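Local atomic coordinates of methyltransferase (Thermus thermophilus, PDB entry 3TMA), a protein that uses S-adenosyl-L-methionine to methylate the N2 atom of the guanosine at position 6 in tRNA(Phe). Residues H75-R80 / G166-E171; V190-L195 / G215-E220; L208-G213 / D274-N279. One frame throughout, in Å; residues are numbered along the deposited sequence.

From the N terminus, interaction 1 comes first, in the sheet of the N-terminal part that carries the THUMP domain. It closes a long loop of 85 residues between 75-80 and 166-171. It closes before interaction 2 opens, so the two are in series. Interactions 2 and 3 lie in the Rossmann-fold domain. Interaction 2 pairs helices 189-198 and 216-225 over a short loop of 19 residues containing strand 207-209. Interaction 3 joins that strand to 275-278, two central parallel strands, so interactions 2 and 3 cross. Their centres lie about 9 Å apart and they touch, with I217 packed against D209 and L277. The centre of interaction 1 is about 25 Å from interaction 2's and about 34 Å from interaction 3's.

Interaction 1 (H75-R80 / G166-E171); sequences HLVLFR and GVQLTE
The imidazole of H75 meets T170 at its edge and Q168 over one face. H75 ND1 lies 2.7 Å from T170 OG1 in a hydrogen bond that either group could donate. The same hydroxyl oxygen accepts the backbone N-H of L76, with L76 N to T170 OG1 at 3.1 Å. T170 holds OG1 between its backbone N and carbonyl carbon (chi1 42°), which turns the oxygen to both partners. The amide of Q168 sits offset toward the rim of the H75 ring, its NE2 3.4 Å from H75 CE1. The two planes are 38° apart. NE2 donates to T170 O, which helps fix the rotation of the amide, and Q168 OE1 takes a bond from R155. Strands 76-84 and 162-168 run antiparallel as neighbours inside the seven-stranded mixed sheet of the N-terminal part, which carries the THUMP domain. L78 and V167 form a hydrogen-bonded pair, with L78 N to V167 O at 2.9 Å and V167 N to L78 O at 3.0 Å. On their face, L169 CD2 packs 4.1 Å from L78 CB. R80 runs alongside V167, pointing the same way, and its guanidinium forms a salt bridge with E105.

Interaction 2 (V190-L195 / G215-E220); sequences VLAQAL and GTIALE
A192 CB packs against helix 216-225, between I217 and E220. It lies 3.8 Å from E220 CB and 3.9 Å from I217 CG1. The small methyl lets the backbones come close here, with A192 CA 5.1 Å from I217 CA. This is the tight part of the contact, and all of its side chains are buried. The polar part lies beside it. Q193 NE2 donates to E220 OE2 at 2.6 Å, using the anti lone pair of that oxygen. The N-H...O angle is 147°, so the bond is short but not straight. The amide and carboxylate planes stand 82° apart. Helices 189-198 and 216-225 belong to the Rossmann-fold methyltransferase domain. Their segments cross at -63°, and the segment axes come within 8.8 Å. G215 is the N-cap of helix 216-225, and G215 and T216 are assigned by similarity to the S-adenosyl-L-methionine site. The E220 carboxylate has further partners: its OE1 makes salt bridges to R177 and R71, which would be expected to stabilise its negative charge. Q193 is also shared, with OE1 bonded to R197 and NE2 to T224. The looser packing lies toward L195, where L195 CD1 only comes within 4.2 Å of I217 CD1. T216 is similarly marginal, its CG2 4.3 Å from A192 CB.

Interaction 3 (L208-G213 / D274-N279); sequences LDPFTG and DRILAN
L208 and I276 form a parallel bridge between two strands, and two backbone hydrogen bonds flank it. L208 N donates to R275 O at 2.9 Å, and L277 N donates to L208 O at 3.0 Å. Beyond this bridge the first strand turns off into the loop that starts at P210, and water takes over. Water 1 accepts from F211 N and from N279 N, the latter at 2.9 Å, and donates to D209 OD1 at 2.7 Å. D209 CG is anti to the backbone N (chi1 173°), which brings OD1 to this water. Water 2 links F211 O to N279 ND2. N279 is assigned by similarity to S-adenosyl-L-methionine binding, so the waters join the loop to a probable cofactor residue. F211 CB makes a close carbon-oxygen contact with N279 O, at 3.4 Å. The apolar contacts lie on the face of L208 and I276, where L208 CB is 4.3 Å from I276 CG1. P210 CG rests between two strand side chains, 3.8 Å from I276 CG2 and 3.8 Å from A278 CB. The F211 ring turns an edge to A278 CB. In this Rossmann-fold domain the two strands are central neighbours in the sheet, between strands 231-235 and 312-317. Helix 290-305 covers P210, I276 and A278, with F299 edge-to-face on F211. I217 of helix 216-225 packs on D209, L277 and N279.

Interaction 1 (H75-R80 / G166-E171)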
loop_
_atom_site.group_PDB
_atom_site.type_symbol
_atom_site.label_atom_id
_atom_site.label_comp_id
_atom_site.label_asym_id
_atom_site.label_seq_id
_atom_site.Cartn_x
_atom_site.Cartn_y
_atom_site.Cartn_z
ATOM N N HIS A 75 7.021 -0.556 -3.196
ATOM C CA HIS A 75 8.399 -0.494 -3.735
ATOM C C HIS A 75 8.556 0.677 -4.705
ATOM O O HIS A 75 7.570 1.151 -5.298
ATOM C CB HIS A 75 8.790 -1.825 -4.453
ATOM C CG HIS A 75 9.334 -2.874 -3.521
ATOM N ND1 HIS A 75 10.342 -2.613 -2.604
ATOM C CD2 HIS A 75 8.970 -4.163 -3.317
ATOM C CE1 HIS A 75 10.607 -3.708 -1.913
ATOM N NE2 HIS A 75 9.792 -4.666 -2.333
ATOM N N LEU A 76 9.784 1.188 -4.798
ATOM C CA LEU A 76 10.148 2.201 -5.775
ATOM C C LEU A 76 11.293 1.647 -6.672
ATOM O O LEU A 76 12.288 1.115 -6.156
ATOM C CB LEU A 76 10.674 3.439 -5.054
ATOM C CG LEU A 76 9.718 4.105 -4.026
ATOM C CD1 LEU A 76 10.428 5.305 -3.417
ATOM C CD2 LEU A 76 8.424 4.543 -4.742
ATOM N N VAL A 77 11.170 1.870 -7.968
ATOM C CA VAL A 77 12.223 1.538 -8.975
ATOM C C VAL A 77 12.548 2.781 -9.792
ATOM O O VAL A 77 11.657 3.438 -10.274
ATOM C CB VAL A 77 11.691 0.421 -9.937
ATOM C CG1 VAL A 77 12.749 -0.028 -10.932
ATOM C CG2 VAL A 77 11.275 -0.800 -9.074
ATOM N N LEU A 78 13.820 3.075 -10.000
ATOM C CA LEU A 78 14.204 4.093 -10.980
ATOM C C LEU A 78 14.536 3.407 -12.286
ATOM O O LEU A 78 15.482 2.609 -12.321
ATOM C CB LEU A 78 15.413 4.885 -10.479
ATOM C CG LEU A 78 16.092 5.869 -11.450
ATOM C CD1 LEU A 78 15.151 6.980 -11.763
ATOM C CD2 LEU A 78 17.376 6.404 -10.774
ATOM N N PHE A 79 13.718 3.634 -13.319
ATOM C CA PHE A 79 13.980 3.069 -14.633
ATOM C C PHE A 79 14.788 4.106 -15.372
ATOM O O PHE A 79 14.329 5.243 -15.501
ATOM C CB PHE A 79 12.679 2.725 -15.373
ATOM C CG PHE A 79 12.040 1.457 -14.886
ATOM C CD1 PHE A 79 12.784 0.253 -14.832
ATOM C CD2 PHE A 79 10.703 1.456 -14.461
ATOM C CE1 PHE A 79 12.183 -0.941 -14.355
ATOM C CE2 PHE A 79 10.083 0.251 -14.015
ATOM C CZ PHE A 79 10.821 -0.947 -13.996
ATOM N N ARG A 80 16.033 3.752 -15.721
ATOM C CA ARG A 80 16.912 4.616 -16.489
ATOM C C ARG A 80 16.780 4.480 -17.989
ATOM O O ARG A 80 17.257 5.328 -18.728
ATOM C CB ARG A 80 18.395 4.483 -16.070
ATOM C CG ARG A 80 18.699 5.029 -14.632
ATOM C CD ARG A 80 20.256 5.179 -14.406
ATOM N NE ARG A 80 20.553 5.773 -13.099
ATOM C CZ ARG A 80 20.869 5.076 -12.013
ATOM N NH1 ARG A 80 21.015 3.751 -12.074
ATOM N NH2 ARG A 80 21.100 5.723 -10.863
ATOM N N GLY A 166 16.451 -0.641 -14.881
ATOM C CA GLY A 166 16.896 0.276 -13.813
ATOM C C GLY A 166 17.174 -0.452 -12.517
ATOM O O GLY A 166 17.552 -1.615 -12.526
ATOM N N VAL A 167 17.001 0.254 -11.397
ATOM C CA VAL A 167 17.458 -0.236 -10.106
ATOM C C VAL A 167 16.331 -0.007 -9.083
ATOM O O VAL A 167 15.641 1.025 -9.104
ATOM C CB VAL A 167 18.825 0.473 -9.695
ATOM C CG1 VAL A 167 18.667 1.988 -9.698
ATOM C CG2 VAL A 167 19.304 0.005 -8.347
ATOM N N GLN A 168 16.053 -1.038 -8.294
ATOM C CA GLN A 168 15.166 -0.903 -7.157
ATOM C C GLN A 168 15.745 0.056 -6.105
ATOM O O GLN A 168 16.892 -0.074 -5.713
ATOM C CB GLN A 168 14.905 -2.269 -6.535
ATOM C CG GLN A 168 13.711 -2.271 -5.589
ATOM C CD GLN A 168 13.157 -3.688 -5.409
ATOM O OE1 GLN A 168 12.802 -4.354 -6.378
ATOM N NE2 GLN A 168 13.095 -4.143 -4.173
ATOM N N LEU A 169 14.957 1.025 -5.669
ATOM C CA LEU A 169 15.461 2.022 -4.705
ATOM C C LEU A 169 15.234 1.582 -3.279
ATOM O O LEU A 169 15.940 2.008 -2.377
ATOM C CB LEU A 169 14.816 3.402 -4.918
ATOM C CG LEU A 169 14.994 3.948 -6.317
ATOM C CD1 LEU A 169 14.108 5.174 -6.483
ATOM C CD2 LEU A 169 16.486 4.316 -6.549
ATOM N N THR A 170 14.169 0.820 -3.074
ATOM C CA THR A 170 13.781 0.340 -1.748
ATOM C C THR A 170 14.383 -1.051 -1.527
ATOM O O THR A 170 14.332 -1.882 -2.424
ATOM C CB THR A 170 12.214 0.219 -1.688
ATOM O OG1 THR A 170 11.736 -0.352 -2.932
ATOM C CG2 THR A 170 11.618 1.602 -1.499
ATOM N N GLU A 171 14.940 -1.304 -0.344
ATOM C CA GLU A 171 15.367 -2.661 0.022
ATOM C C GLU A 171 14.156 -3.409 0.584
ATOM O O GLU A 171 13.603 -4.298 -0.056
ATOM C CB GLU A 171 16.484 -2.618 1.079
ATOM C CG GLU A 171 17.485 -1.446 0.936
ATOM C CD GLU A 171 18.869 -1.781 1.502
ATOM O OE1 GLU A 171 18.987 -1.977 2.734
ATOM O OE2 GLU A 171 19.837 -1.836 0.712
#

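Interaction 2 (V190-L195 / G215-E220)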
loop_
_atom_site.group_PDB
_atom_site.type_symbol
_atom_site.label_atom_id
_atom_site.label_comp_id
_atom_site.label_asym_id
_atom_site.label_seq_id
_atom_site.Cartn_x
_atom_site.Cartn_y
_atom_site.Cartn_z
ATOM N N VAL A 190 -0.201 0.589 4.059
ATOM C CA VAL A 190 -0.641 1.226 2.799
ATOM C C VAL A 190 -2.192 1.194 2.643
ATOM O O VAL A 190 -2.815 2.184 2.283
ATOM C CB VAL A 190 0.046 0.579 1.588
ATOM C CG1 VAL A 190 -0.623 1.053 0.281
ATOM C CG2 VAL A 190 1.576 0.954 1.592
ATOM N N LEU A 191 -2.790 0.046 2.921
ATOM C CA LEU A 191 -4.233 -0.081 2.930
ATOM C C LEU A 191 -4.907 0.777 3.994
ATOM O O LEU A 191 -5.931 1.437 3.718
ATOM C CB LEU A 191 -4.636 -1.534 3.132
ATOM C CG LEU A 191 -5.201 -2.070 1.822
ATOM C CD1 LEU A 191 -5.449 -3.570 1.950
ATOM C CD2 LEU A 191 -6.495 -1.291 1.537
ATOM N N ALA A 192 -4.309 0.843 5.175
ATOM C CA ALA A 192 -4.784 1.756 6.212
ATOM C C ALA A 192 -4.769 3.233 5.772
ATOM O O ALA A 192 -5.732 3.985 6.014
ATOM C CB ALA A 192 -3.937 1.565 7.496
ATOM N N GLN A 193 -3.671 3.665 5.166
ATOM C CA GLN A 193 -3.556 5.061 4.616
ATOM C C GLN A 193 -4.626 5.323 3.533
ATOM O O GLN A 193 -5.240 6.411 3.468
ATOM C CB GLN A 193 -2.143 5.266 4.012
ATOM C CG GLN A 193 -1.927 6.626 3.287
ATOM C CD GLN A 193 -1.923 7.800 4.256
ATOM O OE1 GLN A 193 -2.323 8.893 3.887
ATOM N NE2 GLN A 193 -1.504 7.568 5.506
ATOM N N ALA A 194 -4.886 4.302 2.698
ATOM C CA ALA A 194 -5.951 4.420 1.686
ATOM C C ALA A 194 -7.344 4.587 2.317
ATOM O O ALA A 194 -8.148 5.409 1.836
ATOM C CB ALA A 194 -5.943 3.184 0.755
ATOM N N LEU A 195 -7.651 3.833 3.388
ATOM C CA LEU A 195 -8.957 4.046 4.064
ATOM C C LEU A 195 -9.083 5.483 4.584
ATOM O O LEU A 195 -10.160 6.119 4.494
ATOM C CB LEU A 195 -9.155 3.075 5.252
ATOM C CG LEU A 195 -9.259 1.596 4.871
ATOM C CD1 LEU A 195 -9.369 0.713 6.142
ATOM C CD2 LEU A 195 -10.481 1.393 3.941
ATOM N N GLY A 215 -3.103 -2.726 15.953
ATOM C CA GLY A 215 -3.123 -1.278 16.019
ATOM C C GLY A 215 -2.841 -0.580 14.690
ATOM O O GLY A 215 -2.802 0.635 14.662
ATOM N N THR A 216 -2.661 -1.319 13.596
ATOM C CA THR A 216 -2.169 -0.717 12.334
ATOM C C THR A 216 -2.930 0.498 11.818
ATOM O O THR A 216 -2.307 1.540 11.493
ATOM C CB THR A 216 -2.074 -1.745 11.205
ATOM O OG1 THR A 216 -1.206 -2.814 11.615
ATOM C CG2 THR A 216 -1.507 -1.085 9.927
ATOM N N ILE A 217 -4.265 0.412 11.802
ATOM C CA ILE A 217 -5.068 1.539 11.313
ATOM C C ILE A 217 -4.971 2.772 12.238
ATOM O O ILE A 217 -4.775 3.901 11.751
ATOM C CB ILE A 217 -6.534 1.150 11.123
ATOM C CG1 ILE A 217 -6.675 0.238 9.903
ATOM C CG2 ILE A 217 -7.384 2.377 10.875
ATOM C CD1 ILE A 217 -8.045 -0.516 9.881
ATOM N N ALA A 218 -5.037 2.545 13.558
ATOM C CA ALA A 218 -4.881 3.644 14.525
ATOM C C ALA A 218 -3.521 4.347 14.418
ATOM O O ALA A 218 -3.451 5.580 14.512
ATOM C CB ALA A 218 -5.113 3.149 16.003
ATOM N N LEU A 219 -2.447 3.568 14.247
ATOM C CA LEU A 219 -1.115 4.137 14.207
ATOM C C LEU A 219 -0.974 4.919 12.914
ATOM O O LEU A 219 -0.356 5.984 12.918
ATOM C CB LEU A 219 -0.041 3.003 14.256
ATOM C CG LEU A 219 -0.072 2.131 15.537
ATOM C CD1 LEU A 219 0.744 0.825 15.362
ATOM C CD2 LEU A 219 0.469 2.922 16.720
ATOM N N GLU A 220 -1.435 4.348 11.779
ATOM C CA GLU A 220 -1.389 5.080 10.504
ATOM C C GLU A 220 -2.132 6.424 10.574
ATOM O O GLU A 220 -1.618 7.494 10.114
ATOM C CB GLU A 220 -1.896 4.225 9.341
ATOM C CG GLU A 220 -1.713 4.904 7.948
ATOM C CD GLU A 220 -0.221 5.008 7.470
ATOM O OE1 GLU A 220 0.687 4.399 8.076
ATOM O OE2 GLU A 220 0.036 5.721 6.487
#

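Interaction 3 (L208-G213 / D274-N279)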
loop_
_atom_site.group_PDB
_atom_site.type_symbol
_atom_site.label_atom_id
_atom_site.label_comp_id
_atom_site.label_asym_id
_atom_site.label_seq_id
_atom_site.Cartn_x
_atom_site.Cartn_y
_atom_site.Cartn_z
ATOM N N LEU A 208 -12.186 6.884 14.643
ATOM C CA LEU A 208 -12.293 5.629 15.409
ATOM C C LEU A 208 -11.839 4.445 14.550
ATOM O O LEU A 208 -12.269 4.308 13.398
ATOM C CB LEU A 208 -13.730 5.382 15.892
ATOM C CG LEU A 208 -14.096 3.959 16.378
ATOM C CD1 LEU A 208 -13.380 3.638 17.731
ATOM C CD2 LEU A 208 -15.653 3.844 16.504
ATOM N N ASP A 209 -11.003 3.584 15.138
ATOM C CA ASP A 209 -10.628 2.261 14.538
ATOM C C ASP A 209 -11.316 1.123 15.350
ATOM O O ASP A 209 -10.830 0.721 16.412
ATOM C CB ASP A 209 -9.106 2.162 14.602
ATOM C CG ASP A 209 -8.568 0.791 14.183
ATOM O OD1 ASP A 209 -9.374 -0.070 13.706
ATOM O OD2 ASP A 209 -7.319 0.592 14.343
ATOM N N PRO A 210 -12.489 0.638 14.894
ATOM C CA PRO A 210 -13.290 -0.204 15.792
ATOM C C PRO A 210 -12.876 -1.680 15.847
ATOM O O PRO A 210 -13.340 -2.407 16.743
ATOM C CB PRO A 210 -14.716 -0.036 15.244
ATOM C CG PRO A 210 -14.517 0.150 13.717
ATOM C CD PRO A 210 -13.186 0.931 13.621
ATOM N N PHE A 211 -12.012 -2.129 14.915
ATOM C CA PHE A 211 -11.460 -3.499 14.985
ATOM C C PHE A 211 -9.950 -3.379 14.934
ATOM O O PHE A 211 -9.328 -3.641 13.896
ATOM C CB PHE A 211 -11.926 -4.368 13.786
ATOM C CG PHE A 211 -13.426 -4.468 13.650
ATOM C CD1 PHE A 211 -14.124 -5.440 14.343
ATOM C CD2 PHE A 211 -14.136 -3.596 12.811
ATOM C CE1 PHE A 211 -15.540 -5.549 14.241
ATOM C CE2 PHE A 211 -15.561 -3.667 12.717
ATOM C CZ PHE A 211 -16.245 -4.680 13.418
ATOM N N THR A 212 -9.322 -2.968 16.021
ATOM C CA THR A 212 -7.991 -2.380 15.817
ATOM C C THR A 212 -6.916 -3.465 15.696
ATOM O O THR A 212 -5.887 -3.239 15.053
ATOM C CB THR A 212 -7.641 -1.291 16.872
ATOM O OG1 THR A 212 -6.505 -0.536 16.411
ATOM C CG2 THR A 212 -7.264 -1.929 18.217
ATOM N N GLY A 213 -7.162 -4.648 16.292
ATOM C CA GLY A 213 -6.133 -5.700 16.352
ATOM C C GLY A 213 -4.855 -5.179 17.015
ATOM O O GLY A 213 -4.897 -4.571 18.100
ATOM N N ASP A 274 -15.801 11.699 13.780
ATOM C CA ASP A 274 -16.097 12.218 12.433
ATOM C C ASP A 274 -15.924 11.131 11.377
ATOM O O ASP A 274 -16.518 11.227 10.313
ATOM C CB ASP A 274 -15.176 13.385 12.091
ATOM C CG ASP A 274 -15.415 14.593 12.993
ATOM O OD1 ASP A 274 -16.515 15.168 12.884
ATOM O OD2 ASP A 274 -14.534 14.932 13.820
ATOM N N ARG A 275 -14.981 10.212 11.626
ATOM C CA ARG A 275 -14.560 9.225 10.635
ATOM C C ARG A 275 -14.350 7.896 11.331
ATOM O O ARG A 275 -13.783 7.842 12.435
ATOM C CB ARG A 275 -13.215 9.649 9.967
ATOM C CG ARG A 275 -13.247 10.988 9.148
ATOM C CD ARG A 275 -14.311 10.873 8.018
ATOM N NE ARG A 275 -14.286 12.052 7.135
ATOM C CZ ARG A 275 -15.088 13.100 7.270
ATOM N NH1 ARG A 275 -15.991 13.146 8.257
ATOM N NH2 ARG A 275 -15.000 14.097 6.410
ATOM N N ILE A 276 -14.817 6.817 10.709
ATOM C CA ILE A 276 -14.629 5.466 11.263
ATOM C C ILE A 276 -13.966 4.628 10.168
ATOM O O ILE A 276 -14.411 4.630 9.014
ATOM C CB ILE A 276 -16.000 4.831 11.657
ATOM C CG1 ILE A 276 -16.654 5.703 12.739
ATOM C CG2 ILE A 276 -15.834 3.372 12.141
ATOM C CD1 ILE A 276 -18.069 5.177 13.185
ATOM N N LEU A 277 -12.828 4.018 10.493
ATOM C CA LEU A 277 -12.062 3.266 9.494
ATOM C C LEU A 277 -12.061 1.814 9.943
ATOM O O LEU A 277 -11.495 1.503 10.985
ATOM C CB LEU A 277 -10.599 3.783 9.453
ATOM C CG LEU A 277 -10.460 5.318 9.411
ATOM C CD1 LEU A 277 -8.964 5.746 9.486
ATOM C CD2 LEU A 277 -11.122 5.902 8.152
ATOM N N ALA A 278 -12.742 0.949 9.200
ATOM C CA ALA A 278 -13.188 -0.336 9.777
ATOM C C ALA A 278 -12.705 -1.511 8.914
ATOM O O ALA A 278 -12.910 -1.521 7.695
ATOM C CB ALA A 278 -14.665 -0.348 9.904
ATOM N N ASN A 279 -12.069 -2.488 9.565
ATOM C CA ASN A 279 -11.553 -3.671 8.909
ATOM C C ASN A 279 -12.111 -4.863 9.712
ATOM O O ASN A 279 -11.433 -5.402 10.582
ATOM C CB ASN A 279 -10.025 -3.625 8.988
ATOM C CG ASN A 279 -9.362 -4.877 8.519
ATOM O OD1 ASN A 279 -9.799 -5.510 7.562
ATOM N ND2 ASN A 279 -8.265 -5.243 9.193
HETATM O O HOH W 1 -10.953 -1.560 12.059
HETATM O O HOH W 2 -7.242 -3.891 11.656
#